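Local coordinates for protein muramoyltetrapeptide carboxypeptidase (Oxalobacter formigenes OXCC13, PDB 6UUK) that probably acts as a serine-type LD-carboxypeptidase of the S66 family, removing the terminal D-amino acid from cell-wall-derived muramoyl tetrapeptides, at residues I238-H249 and K270-E281; N222-A230 and V255-S265. All blocks are in the same frame, centred on the assembly; numbering follows the deposited sequence.

Contact 1 of 2, residues I238-H249 and K270-E281; sequences ISGGILFVEDIH and KQKALVLGHFSE
Leu243 and Val245 exchange backbone hydrogen bonds with Ala273, Val275 and Gly277, pairing strands 242-248 and 273-280 as the parallel neighbours of a beta-alpha-beta unit in the C-terminal domain. The bonds are firm in the middle: Val275 N gives to Leu243 O at 2.7 Å. One face carries Ile242, Phe244 and Val275, with Ile242 CG2 3.7 Å from Val275 CG2. Phe244 touches Val275 through CB, while its ring, swung between backbone N and carbonyl carbon (chi1 68°), leads away. The other face holds Leu243, Val245, Leu274 and Phe279. Val245 CG2 meets the Phe279 ring at its edge, in plane, with CZ 3.8 Å off, while the CA of Glu246 sits over one face of that ring in a CH-pi contact. Glu246, predicted to belong to the charge relay, lies in strand 242-248; its OE2 makes a weak hydrogen bond to His316 ND1, and OE1 a weak one to Asn222 ND2. At the entry to the strands, Gln271 folds back at chi2 (-57°), bringing its amide to the 238-241 loop. OE1 accepts a hydrogen bond from Trp219 NE1 and a weak one from Gly241 N, while Gln271 NE2 donates to Ile238 O at 2.9 Å, tilted 35° from that carbonyl's plane.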
loop_
_atom_site.group_PDB
_atom_site.type_symbol
_atom_site.label_atom_id
_atom_site.label_comp_id
_atom_site.label_asym_id
_atom_site.label_seq_id
_atom_site.Cartn_x
_atom_site.Cartn_y
_atom_site.Cartn_z
ATOM N N ILE B 238 -13.173 -6.289 13.293
ATOM C CA ILE B 238 -13.842 -7.582 13.216
ATOM C C ILE B 238 -12.996 -8.610 13.957
ATOM O O ILE B 238 -11.818 -8.808 13.637
ATOM C CB ILE B 238 -14.064 -7.992 11.753
ATOM C CG1 ILE B 238 -14.816 -6.891 11.005
ATOM C CG2 ILE B 238 -14.837 -9.303 11.655
ATOM C CD1 ILE B 238 -16.173 -6.588 11.590
ATOM N N SER B 239 -13.594 -9.263 14.946
ATOM C CA SER B 239 -12.922 -10.270 15.754
ATOM C C SER B 239 -13.513 -11.626 15.402
ATOM O O SER B 239 -14.715 -11.845 15.581
ATOM C CB SER B 239 -13.084 -9.975 17.245
ATOM O OG SER B 239 -12.543 -11.021 18.033
ATOM N N GLY B 240 -12.678 -12.519 14.882
ATOM C CA GLY B 240 -13.131 -13.856 14.543
ATOM C C GLY B 240 -13.996 -13.930 13.302
ATOM O O GLY B 240 -14.960 -14.706 13.269
ATOM N N GLY B 241 -13.677 -13.139 12.277
ATOM C CA GLY B 241 -14.425 -13.140 11.042
ATOM C C GLY B 241 -13.707 -13.889 9.927
ATOM O O GLY B 241 -12.621 -14.439 10.094
ATOM N N ILE B 242 -14.352 -13.901 8.766
ATOM C CA ILE B 242 -13.818 -14.533 7.565
ATOM C C ILE B 242 -13.450 -13.421 6.594
ATOM O O ILE B 242 -14.331 -12.744 6.047
ATOM C CB ILE B 242 -14.819 -15.516 6.944
ATOM C CG1 ILE B 242 -15.279 -16.535 7.990
ATOM C CG2 ILE B 242 -14.199 -16.226 5.751
ATOM C CD1 ILE B 242 -16.256 -17.560 7.458
ATOM N N LEU B 243 -12.153 -13.227 6.380
ATOM C CA LEU B 243 -11.640 -12.129 5.571
ATOM C C LEU B 243 -11.327 -12.620 4.163
ATOM O O LEU B 243 -10.694 -13.667 3.992
ATOM C CB LEU B 243 -10.388 -11.530 6.213
ATOM C CG LEU B 243 -9.730 -10.343 5.506
ATOM C CD1 LEU B 243 -10.643 -9.131 5.523
ATOM C CD2 LEU B 243 -8.392 -10.016 6.145
ATOM N N PHE B 244 -11.771 -11.862 3.161
ATOM C CA PHE B 244 -11.495 -12.162 1.764
ATOM C C PHE B 244 -10.826 -10.967 1.101
ATOM O O PHE B 244 -11.130 -9.812 1.415
ATOM C CB PHE B 244 -12.779 -12.542 1.004
ATOM C CG PHE B 244 -13.754 -11.409 0.842
ATOM C CD1 PHE B 244 -14.676 -11.123 1.836
ATOM C CD2 PHE B 244 -13.762 -10.641 -0.312
ATOM C CE1 PHE B 244 -15.577 -10.084 1.687
ATOM C CE2 PHE B 244 -14.660 -9.602 -0.466
ATOM C CZ PHE B 244 -15.570 -9.324 0.535
ATOM N N VAL B 245 -9.904 -11.254 0.177
ATOM C CA VAL B 245 -9.134 -10.225 -0.510
ATOM C C VAL B 245 -9.026 -10.571 -1.989
ATOM O O VAL B 245 -9.193 -11.722 -2.400
ATOM C CB VAL B 245 -7.721 -10.047 0.092
ATOM C CG1 VAL B 245 -7.804 -9.478 1.499
ATOM C CG2 VAL B 245 -6.973 -11.371 0.090
ATOM N N GLU B 246 -8.738 -9.546 -2.791
ATOM C CA GLU B 246 -8.507 -9.701 -4.220
ATOM C C GLU B 246 -7.770 -8.468 -4.723
ATOM O O GLU B 246 -7.755 -7.424 -4.063
ATOM C CB GLU B 246 -9.817 -9.912 -4.990
ATOM C CG GLU B 246 -10.886 -8.848 -4.755
ATOM C CD GLU B 246 -10.655 -7.584 -5.562
ATOM O OE1 GLU B 246 -10.985 -6.489 -5.061
ATOM O OE2 GLU B 246 -10.141 -7.685 -6.695
ATOM N N ASP B 247 -7.163 -8.597 -5.901
ATOM C CA ASP B 247 -6.397 -7.502 -6.485
ATOM C C ASP B 247 -6.083 -7.841 -7.937
ATOM O O ASP B 247 -6.294 -8.967 -8.393
ATOM C CB ASP B 247 -5.109 -7.238 -5.699
ATOM C CG ASP B 247 -4.810 -5.761 -5.549
ATOM O OD1 ASP B 247 -5.245 -4.973 -6.415
ATOM O OD2 ASP B 247 -4.141 -5.387 -4.563
ATOM N N ILE B 248 -5.572 -6.838 -8.659
ATOM C CA ILE B 248 -5.119 -6.995 -10.035
ATOM C C ILE B 248 -3.869 -6.151 -10.240
ATOM O O ILE B 248 -3.569 -5.243 -9.462
ATOM C CB ILE B 248 -6.192 -6.597 -11.073
ATOM C CG1 ILE B 248 -6.818 -5.249 -10.704
ATOM C CG2 ILE B 248 -7.239 -7.691 -11.209
ATOM C CD1 ILE B 248 -7.666 -4.649 -11.802
ATOM N N HIS B 249 -3.142 -6.463 -11.315
ATOM C CA HIS B 249 -1.891 -5.798 -11.680
ATOM C C HIS B 249 -0.826 -5.919 -10.596
ATOM O O HIS B 249 0.085 -5.087 -10.524
ATOM C CB HIS B 249 -2.111 -4.315 -12.012
ATOM C CG HIS B 249 -3.347 -4.043 -12.810
ATOM N ND1 HIS B 249 -3.589 -4.626 -14.034
ATOM C CD2 HIS B 249 -4.404 -3.233 -12.562
ATOM C CE1 HIS B 249 -4.747 -4.195 -14.503
ATOM N NE2 HIS B 249 -5.261 -3.348 -13.630
ATOM N N LYS B 270 -6.601 -12.342 14.337
ATOM C CA LYS B 270 -7.898 -12.427 14.995
ATOM C C LYS B 270 -8.949 -13.150 14.164
ATOM O O LYS B 270 -9.903 -13.692 14.735
ATOM C CB LYS B 270 -8.411 -11.023 15.335
ATOM C CG LYS B 270 -7.338 -10.080 15.854
ATOM C CD LYS B 270 -7.934 -8.738 16.251
ATOM C CE LYS B 270 -6.854 -7.686 16.440
ATOM N NZ LYS B 270 -5.783 -8.141 17.369
ATOM N N GLN B 271 -8.799 -13.173 12.843
ATOM C CA GLN B 271 -9.805 -13.776 11.982
ATOM C C GLN B 271 -9.773 -15.300 12.103
ATOM O O GLN B 271 -8.829 -15.894 12.631
ATOM C CB GLN B 271 -9.588 -13.349 10.531
ATOM C CG GLN B 271 -9.369 -11.854 10.355
ATOM C CD GLN B 271 -10.509 -11.025 10.912
ATOM O OE1 GLN B 271 -11.680 -11.364 10.743
ATOM N NE2 GLN B 271 -10.170 -9.933 11.588
ATOM N N LYS B 272 -10.832 -15.934 11.601
ATOM C CA LYS B 272 -10.931 -17.388 11.640
ATOM C C LYS B 272 -10.355 -18.052 10.397
ATOM O O LYS B 272 -9.864 -19.184 10.483
ATOM C CB LYS B 272 -12.392 -17.814 11.817
ATOM C CG LYS B 272 -12.981 -17.457 13.172
ATOM C CD LYS B 272 -14.411 -17.957 13.308
ATOM C CE LYS B 272 -14.976 -17.647 14.686
ATOM N NZ LYS B 272 -16.391 -18.089 14.822
ATOM N N ALA B 273 -10.401 -17.379 9.250
ATOM C CA ALA B 273 -9.864 -17.935 8.017
ATOM C C ALA B 273 -9.646 -16.809 7.020
ATOM O O ALA B 273 -10.347 -15.793 7.046
ATOM C CB ALA B 273 -10.795 -19.000 7.422
ATOM N N LEU B 274 -8.664 -17.001 6.143
ATOM C CA LEU B 274 -8.347 -16.055 5.081
ATOM C C LEU B 274 -8.747 -16.668 3.747
ATOM O O LEU B 274 -8.312 -17.775 3.415
ATOM C CB LEU B 274 -6.861 -15.699 5.087
ATOM C CG LEU B 274 -6.378 -14.794 3.952
ATOM C CD1 LEU B 274 -7.048 -13.428 4.025
ATOM C CD2 LEU B 274 -4.864 -14.655 3.974
ATOM N N VAL B 275 -9.576 -15.953 2.990
ATOM C CA VAL B 275 -10.064 -16.413 1.696
ATOM C C VAL B 275 -9.427 -15.555 0.612
ATOM O O VAL B 275 -9.460 -14.321 0.687
ATOM C CB VAL B 275 -11.598 -16.356 1.618
ATOM C CG1 VAL B 275 -12.084 -16.954 0.309
ATOM C CG2 VAL B 275 -12.212 -17.089 2.798
ATOM N N LEU B 276 -8.846 -16.206 -0.392
ATOM C CA LEU B 276 -8.165 -15.522 -1.482
ATOM C C LEU B 276 -9.058 -15.519 -2.716
ATOM O O LEU B 276 -9.444 -16.584 -3.212
ATOM C CB LEU B 276 -6.824 -16.189 -1.792
ATOM C CG LEU B 276 -5.578 -15.571 -1.154
ATOM C CD1 LEU B 276 -5.729 -15.461 0.354
ATOM C CD2 LEU B 276 -4.340 -16.379 -1.510
ATOM N N GLY B 277 -9.384 -14.325 -3.205
ATOM C CA GLY B 277 -10.160 -14.173 -4.420
ATOM C C GLY B 277 -9.294 -14.248 -5.657
ATOM O O GLY B 277 -8.245 -14.904 -5.676
ATOM N N HIS B 278 -9.733 -13.564 -6.710
ATOM C CA HIS B 278 -8.996 -13.555 -7.966
ATOM C C HIS B 278 -7.834 -12.572 -7.896
ATOM O O HIS B 278 -8.018 -11.398 -7.560
ATOM C CB HIS B 278 -9.918 -13.194 -9.130
ATOM C CG HIS B 278 -10.776 -14.329 -9.598
ATOM N ND1 HIS B 278 -10.252 -15.496 -10.110
ATOM C CD2 HIS B 278 -12.122 -14.470 -9.639
ATOM C CE1 HIS B 278 -11.238 -16.310 -10.442
ATOM N NE2 HIS B 278 -12.382 -15.712 -10.168
ATOM N N PHE B 279 -6.637 -13.061 -8.210
ATOM C CA PHE B 279 -5.442 -12.239 -8.380
ATOM C C PHE B 279 -4.957 -12.500 -9.803
ATOM O O PHE B 279 -4.182 -13.429 -10.046
ATOM C CB PHE B 279 -4.372 -12.571 -7.338
ATOM C CG PHE B 279 -4.732 -12.150 -5.940
ATOM C CD1 PHE B 279 -4.316 -10.927 -5.442
ATOM C CD2 PHE B 279 -5.485 -12.979 -5.125
ATOM C CE1 PHE B 279 -4.643 -10.538 -4.157
ATOM C CE2 PHE B 279 -5.817 -12.596 -3.839
ATOM C CZ PHE B 279 -5.395 -11.373 -3.355
ATOM N N SER B 280 -5.423 -11.687 -10.743
ATOM C CA SER B 280 -5.220 -11.930 -12.162
ATOM C C SER B 280 -4.265 -10.904 -12.761
ATOM O O SER B 280 -3.905 -9.906 -12.131
ATOM C CB SER B 280 -6.559 -11.908 -12.908
ATOM O OG SER B 280 -7.224 -10.671 -12.723
ATOM N N GLU B 281 -3.858 -11.178 -14.003
ATOM C CA GLU B 281 -2.976 -10.316 -14.789
ATOM C C GLU B 281 -1.651 -10.075 -14.058
ATOM O O GLU B 281 -1.378 -9.003 -13.516
ATOM C CB GLU B 281 -3.674 -8.995 -15.132
ATOM C CG GLU B 281 -4.871 -9.178 -16.041
ATOM C CD GLU B 281 -5.530 -7.871 -16.409
ATOM O OE1 GLU B 281 -5.246 -6.853 -15.747
ATOM O OE2 GLU B 281 -6.331 -7.862 -17.366
#

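Contact 2 of 2, residues N222-A230 and V255-S265; sequences NLTMLAHMA and VERMLLQLDES
Val255 opens the contact on helix 252-264, its CG1 lying 3.7 Å from Leu223 CD2, the two side chains crossing at about a right angle. Leu223 is a knob in the hole formed by Val255, Met258, Leu259 and Leu262; with CG anti to the backbone N (chi1 179°), it sends CD2 to Val255 and CD1 to Leu259 and Leu262. One turn on, Met258, a selenomethionine, packs by CB against Leu223 CG and against Ala227 CB, each at 3.8 Å. Beyond CG its chain runs extended, carrying SE to 3.6 Å from Thr224 OG1, with CE alongside Thr224 CG2; that hydroxyl is bonded to Asp247. Leu259 adds CD2 to Leu223 CD1 at 3.8 Å. Next comes Gln261, its chain extended toward Ala227 and Ala230: its OE1 touches Ala227 CB at 3.3 Å, and NE2 lies against Ala230 CB. The amide NE2 is bonded across the dimer, to Ala230 O of the second subunit, and Ala230 O here takes the same bond from Gln261 of that subunit. With an alanine here, Ala230 O of the second subunit would probably be left without this donor, and a gap would open beside Ala227 and Ala230. Leu262 reaches back with CD1 to Leu223 CD1 and CD2 to Leu226 O. Ser265 closes the segment, its OG and N gripping Gln261 O from opposite faces. With axes 9.2 Å apart at closest approach, this is one leucine knob set in a four-residue hole between two helices running the same way at 34°, the Gln261 end of the contact set in the dimer interface.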
loop_
_atom_site.group_PDB
_atom_site.type_symbol
_atom_site.label_atom_id
_atom_site.label_comp_id
_atom_site.label_asym_id
_atom_site.label_seq_id
_atom_site.Cartn_x
_atom_site.Cartn_y
_atom_site.Cartn_z
ATOM N N ASN B 222 -10.800 -5.276 -1.714
ATOM C CA ASN B 222 -9.574 -5.072 -2.473
ATOM C C ASN B 222 -8.375 -5.063 -1.532
ATOM O O ASN B 222 -8.398 -4.398 -0.492
ATOM C CB ASN B 222 -9.648 -3.766 -3.261
ATOM C CG ASN B 222 -8.436 -3.547 -4.143
ATOM O OD1 ASN B 222 -7.478 -2.886 -3.745
ATOM N ND2 ASN B 222 -8.472 -4.102 -5.348
ATOM N N LEU B 223 -7.327 -5.803 -1.903
ATOM C CA LEU B 223 -6.166 -5.932 -1.026
ATOM C C LEU B 223 -5.427 -4.607 -0.876
ATOM O O LEU B 223 -4.932 -4.288 0.211
ATOM C CB LEU B 223 -5.225 -7.013 -1.558
ATOM C CG LEU B 223 -3.942 -7.241 -0.755
ATOM C CD1 LEU B 223 -4.266 -7.632 0.680
ATOM C CD2 LEU B 223 -3.072 -8.295 -1.418
ATOM N N THR B 224 -5.339 -3.825 -1.954
ATOM C CA THR B 224 -4.640 -2.546 -1.878
ATOM C C THR B 224 -5.384 -1.562 -0.983
ATOM O O THR B 224 -4.761 -0.788 -0.246
ATOM C CB THR B 224 -4.453 -1.964 -3.280
ATOM O OG1 THR B 224 -3.761 -2.911 -4.103
ATOM C CG2 THR B 224 -3.649 -0.673 -3.225
HETATM N N MSE B 225 -6.713 -1.586 -1.022
HETATM C CA MSE B 225 -7.515 -0.670 -0.222
HETATM C C MSE B 225 -7.565 -1.106 1.240
HETATM O O MSE B 225 -7.718 -0.277 2.135
HETATM C CB MSE B 225 -8.930 -0.565 -0.792
HETATM C CG MSE B 225 -8.962 -0.313 -2.289
HETATM SE SE MSE B 225 -7.882 1.224 -2.814
HETATM C CE MSE B 225 -7.788 0.884 -4.732
ATOM N N LEU B 226 -7.435 -2.413 1.477
ATOM C CA LEU B 226 -7.412 -2.916 2.846
ATOM C C LEU B 226 -6.077 -2.625 3.521
ATOM O O LEU B 226 -6.040 -2.192 4.678
ATOM C CB LEU B 226 -7.711 -4.416 2.863
ATOM C CG LEU B 226 -9.170 -4.805 2.618
ATOM C CD1 LEU B 226 -9.334 -6.316 2.624
ATOM C CD2 LEU B 226 -10.074 -4.161 3.658
ATOM N N ALA B 227 -4.966 -2.864 2.815
ATOM C CA ALA B 227 -3.663 -2.482 3.348
ATOM C C ALA B 227 -3.555 -0.971 3.504
ATOM O O ALA B 227 -2.835 -0.486 4.384
ATOM C CB ALA B 227 -2.550 -3.009 2.444
ATOM N N HIS B 228 -4.262 -0.217 2.659
ATOM C CA HIS B 228 -4.360 1.227 2.829
ATOM C C HIS B 228 -5.102 1.606 4.105
ATOM O O HIS B 228 -4.885 2.701 4.637
ATOM C CB HIS B 228 -5.053 1.842 1.609
ATOM C CG HIS B 228 -5.378 3.295 1.759
ATOM N ND1 HIS B 228 -4.417 4.252 2.006
ATOM C CD2 HIS B 228 -6.558 3.954 1.692
ATOM C CE1 HIS B 228 -4.993 5.438 2.087
ATOM N NE2 HIS B 228 -6.291 5.286 1.900
HETATM N N MSE B 229 -5.958 0.724 4.612
HETATM C CA MSE B 229 -6.726 0.993 5.824
HETATM C C MSE B 229 -5.945 0.677 7.095
HETATM O O MSE B 229 -6.408 0.958 8.199
HETATM C CB MSE B 229 -8.028 0.193 5.815
HETATM C CG MSE B 229 -9.095 0.742 4.893
HETATM SE SE MSE B 229 -9.577 2.567 5.357
HETATM C CE MSE B 229 -11.415 2.548 4.723
ATOM N N ALA B 230 -4.765 0.084 6.935
ATOM C CA ALA B 230 -3.954 -0.305 8.083
ATOM C C ALA B 230 -3.488 0.932 8.841
ATOM O O ALA B 230 -2.852 1.821 8.266
ATOM C CB ALA B 230 -2.759 -1.138 7.626
ATOM N N VAL B 255 1.560 -8.893 -3.397
ATOM C CA VAL B 255 0.449 -9.478 -2.654
ATOM C C VAL B 255 0.912 -9.914 -1.269
ATOM O O VAL B 255 0.247 -9.647 -0.261
ATOM C CB VAL B 255 -0.162 -10.652 -3.440
ATOM C CG1 VAL B 255 -1.328 -11.259 -2.674
ATOM C CG2 VAL B 255 -0.602 -10.191 -4.821
ATOM N N GLU B 256 2.061 -10.591 -1.201
ATOM C CA GLU B 256 2.602 -11.010 0.089
ATOM C C GLU B 256 2.966 -9.814 0.956
ATOM O O GLU B 256 2.854 -9.882 2.186
ATOM C CB GLU B 256 3.829 -11.896 -0.120
ATOM C CG GLU B 256 4.255 -12.677 1.110
ATOM C CD GLU B 256 5.573 -13.396 0.908
ATOM O OE1 GLU B 256 6.631 -12.740 1.009
ATOM O OE2 GLU B 256 5.552 -14.615 0.636
ATOM N N ARG B 257 3.405 -8.719 0.337
ATOM C CA ARG B 257 3.787 -7.532 1.094
ATOM C C ARG B 257 2.587 -6.936 1.819
ATOM O O ARG B 257 2.637 -6.691 3.030
ATOM C CB ARG B 257 4.422 -6.507 0.155
ATOM C CG ARG B 257 4.913 -5.240 0.829
ATOM C CD ARG B 257 5.566 -4.326 -0.192
ATOM N NE ARG B 257 4.678 -4.068 -1.322
ATOM C CZ ARG B 257 5.064 -3.521 -2.469
ATOM N NH1 ARG B 257 6.331 -3.173 -2.647
ATOM N NH2 ARG B 257 4.184 -3.325 -3.442
HETATM N N MSE B 258 1.496 -6.703 1.097
HETATM C CA MSE B 258 0.296 -6.123 1.687
HETATM C C MSE B 258 -0.365 -7.082 2.672
HETATM O O MSE B 258 -1.011 -6.653 3.628
HETATM C CB MSE B 258 -0.690 -5.718 0.592
HETATM C CG MSE B 258 -0.193 -4.571 -0.272
HETATM SE SE MSE B 258 -1.399 -4.120 -1.731
HETATM C CE MSE B 258 -0.485 -2.529 -2.391
ATOM N N LEU B 259 -0.198 -8.386 2.437
ATOM C CA LEU B 259 -0.682 -9.369 3.400
ATOM C C LEU B 259 0.160 -9.365 4.669
ATOM O O LEU B 259 -0.354 -9.668 5.752
ATOM C CB LEU B 259 -0.696 -10.764 2.774
ATOM C CG LEU B 259 -1.798 -11.039 1.749
ATOM C CD1 LEU B 259 -1.629 -12.420 1.137
ATOM C CD2 LEU B 259 -3.172 -10.894 2.382
ATOM N N LEU B 260 1.447 -9.028 4.559
ATOM C CA LEU B 260 2.280 -8.912 5.750
ATOM C C LEU B 260 1.918 -7.680 6.568
ATOM O O LEU B 260 2.035 -7.701 7.799
ATOM C CB LEU B 260 3.759 -8.878 5.365
ATOM C CG LEU B 260 4.398 -10.224 5.019
ATOM C CD1 LEU B 260 5.872 -10.052 4.689
ATOM C CD2 LEU B 260 4.213 -11.212 6.162
ATOM N N GLN B 261 1.481 -6.602 5.911
ATOM C CA GLN B 261 1.028 -5.429 6.650
ATOM C C GLN B 261 -0.222 -5.747 7.459
ATOM O O GLN B 261 -0.347 -5.330 8.616
ATOM C CB GLN B 261 0.766 -4.266 5.694
ATOM C CG GLN B 261 0.308 -2.993 6.390
ATOM C CD GLN B 261 0.159 -1.826 5.437
ATOM O OE1 GLN B 261 0.081 -2.007 4.222
ATOM N NE2 GLN B 261 0.125 -0.616 5.983
ATOM N N LEU B 262 -1.158 -6.491 6.867
ATOM C CA LEU B 262 -2.329 -6.938 7.611
ATOM C C LEU B 262 -1.974 -7.951 8.690
ATOM O O LEU B 262 -2.735 -8.105 9.650
ATOM C CB LEU B 262 -3.365 -7.537 6.659
ATOM C CG LEU B 262 -3.813 -6.634 5.509
ATOM C CD1 LEU B 262 -4.851 -7.331 4.643
ATOM C CD2 LEU B 262 -4.349 -5.311 6.038
ATOM N N ASP B 263 -0.844 -8.647 8.554
ATOM C CA ASP B 263 -0.430 -9.586 9.589
ATOM C C ASP B 263 0.353 -8.889 10.698
ATOM O O ASP B 263 0.126 -9.159 11.882
ATOM C CB ASP B 263 0.390 -10.717 8.972
ATOM C CG ASP B 263 0.892 -11.704 10.007
ATOM O OD1 ASP B 263 0.061 -12.414 10.615
ATOM O OD2 ASP B 263 2.123 -11.770 10.212
ATOM N N GLU B 264 1.267 -7.987 10.334
ATOM C CA GLU B 264 2.025 -7.252 11.343
ATOM C C GLU B 264 1.134 -6.300 12.134
ATOM O O GLU B 264 1.359 -6.094 13.333
ATOM C CB GLU B 264 3.175 -6.485 10.687
ATOM C CG GLU B 264 4.260 -7.381 10.111
ATOM C CD GLU B 264 5.022 -8.137 11.183
ATOM O OE1 GLU B 264 5.082 -7.646 12.329
ATOM O OE2 GLU B 264 5.560 -9.223 10.880
ATOM N N SER B 265 0.122 -5.714 11.490
ATOM C CA SER B 265 -0.820 -4.857 12.200
ATOM C C SER B 265 -1.733 -5.639 13.135
ATOM O O SER B 265 -2.454 -5.021 13.927
ATOM C CB SER B 265 -1.665 -4.059 11.205
ATOM O OG SER B 265 -0.853 -3.239 10.383
#

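In the fold
From the N terminus, helix 223-228 comes first, directly after strand 213-222; strand 242-248, helix 252-264 and strand 273-280 follow. Contact 2 closes the loop from 222-230 to 255-265, and contact 1 the one from 238-249 to 270-281, so along the chain they cross: strand 242-248 lies inside the first loop and helix 252-264 inside the second. Contact 1 ties neighbouring strands of the seven-stranded mixed sheet, whereas contact 2 joins two helices packed beside it. They meet where Glu246 O and Leu223 N probably hydrogen-bond, with the Asp247-Thr224 bond as a second tie, placing the start of helix 223-228 next to a predicted catalytic glutamate.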